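Local coordinates for protein pectate lyase (Cellvibrio cellulosa, PDB 1GXM) that cleaves polygalacturonic acid (pectate) by an anti-beta-elimination mechanism, the chain here being the catalytic module of a larger family 10 polysaccharide lyase, at residues Gln237-Arg240 against Ala241-Trp245. Numbering follows the deposited sequence.
Sequences QAVR and AGVAW. Unlike the reference sequence in segment 237-240: Q237 (reference Arg).
V243 N reaches back one turn to V239 O at 2.9 Å, the straightest of four successive backbone hydrogen bonds that tie 237-240 to 241-245, with an N-H...O angle of 168°. The other three follow the same pattern, N-H of residue i+4 to C=O of residue i: A241 N to Q237 O at 2.9 Å, G242 N to A238 O at 3.0 Å and A244 N to R240 O at 2.9 Å. A238 O is gripped twice, since Q182 NE2 also donates to it; a side chain just beyond the helix 161-181 thus meets the backbone here. R240 leaves the helix with an extended chain from CG to NE, and its guanidinium makes a salt bridge through NE to E236 OE2, one turn earlier, with a weak hydrogen bond from NH2 to G330 O. All of this is regular alpha-helix, the middle and C-terminal part of helix 233-246 in the pectate lyase catalytic module. On the buried side, V239 and V243 meet one turn apart, crossing at a slant. Their methyls CG1 of V239 and CG2 of V243 lie 4.1 Å from each other, an ordinary van der Waals contact. V243 carries CG2 beside its own backbone N (CG1 is anti to that N, chi1 166°), which brings this methyl to 3.3 Å from V239 O, alongside the hydrogen bond. Y331 and L332, at the C-terminus, touch V239 and V243 respectively, and M227, just after helix 219-226, also touches V239. On the more exposed side the beta carbons of A241 and A244 lie against the carbonyl oxygens one turn back: A241 CB sits 3.3 Å from Q237 O, and A244 CB 3.2 Å from R240 O.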
# COMPACT_ATOMS: atom_id res chain seq x y z
N GLN A 237 -4.46 14.72 -12.90
CA GLN A 237 -3.95 15.82 -12.12
C GLN A 237 -3.36 15.33 -10.78
O GLN A 237 -2.29 15.76 -10.37
CB GLN A 237 -5.07 16.81 -11.82
CG GLN A 237 -4.57 17.93 -10.89
CD GLN A 237 -5.62 18.95 -10.57
OE1 GLN A 237 -5.62 20.03 -11.14
NE2 GLN A 237 -6.52 18.62 -9.65
N ALA A 238 -4.07 14.44 -10.12
CA ALA A 238 -3.63 13.91 -8.83
C ALA A 238 -2.30 13.18 -8.98
O ALA A 238 -1.41 13.32 -8.16
CB ALA A 238 -4.67 12.96 -8.24
N VAL A 239 -2.21 12.34 -9.99
CA VAL A 239 -1.02 11.56 -10.21
C VAL A 239 0.13 12.47 -10.58
O VAL A 239 1.21 12.34 -10.05
CB VAL A 239 -1.21 10.49 -11.27
CG1 VAL A 239 0.11 9.79 -11.58
CG2 VAL A 239 -2.24 9.48 -10.81
N ARG A 240 -0.09 13.37 -11.51
CA ARG A 240 0.97 14.28 -11.92
C ARG A 240 1.44 15.09 -10.73
O ARG A 240 2.64 15.33 -10.59
CB ARG A 240 0.52 15.20 -13.03
CG ARG A 240 0.42 14.53 -14.35
CD ARG A 240 -0.06 15.49 -15.42
NE ARG A 240 -0.08 14.90 -16.75
CZ ARG A 240 0.97 14.78 -17.55
NH1 ARG A 240 2.17 15.20 -17.15
NH2 ARG A 240 0.82 14.23 -18.74
N ALA A 241 0.54 15.50 -9.85
CA ALA A 241 0.95 16.28 -8.69
C ALA A 241 1.77 15.43 -7.75
O ALA A 241 2.77 15.87 -7.21
CB ALA A 241 -0.24 16.82 -7.96
N GLY A 242 1.37 14.19 -7.52
CA GLY A 242 2.13 13.33 -6.62
C GLY A 242 3.51 13.00 -7.17
O GLY A 242 4.52 12.98 -6.45
N VAL A 243 3.58 12.74 -8.46
CA VAL A 243 4.85 12.45 -9.09
C VAL A 243 5.74 13.70 -9.06
O VAL A 243 6.93 13.61 -8.80
CB VAL A 243 4.65 11.98 -10.54
CG1 VAL A 243 5.96 11.99 -11.31
CG2 VAL A 243 4.00 10.60 -10.54
N ALA A 244 5.16 14.86 -9.30
CA ALA A 244 5.90 16.11 -9.23
C ALA A 244 6.47 16.32 -7.83
O ALA A 244 7.57 16.81 -7.66
CB ALA A 244 5.05 17.27 -9.63
N TRP A 245 5.70 15.96 -6.82
CA TRP A 245 6.18 16.06 -5.45
C TRP A 245 7.38 15.17 -5.25
O TRP A 245 8.38 15.61 -4.69
CB TRP A 245 5.05 15.74 -4.47
CG TRP A 245 5.44 15.80 -3.04
CD1 TRP A 245 5.44 16.89 -2.24
CD2 TRP A 245 5.92 14.71 -2.26
NE1 TRP A 245 5.90 16.55 -0.99
CE2 TRP A 245 6.17 15.21 -0.97
CE3 TRP A 245 6.13 13.36 -2.52
CZ2 TRP A 245 6.63 14.40 0.05
CZ3 TRP A 245 6.58 12.56 -1.50
CH2 TRP A 245 6.83 13.08 -0.23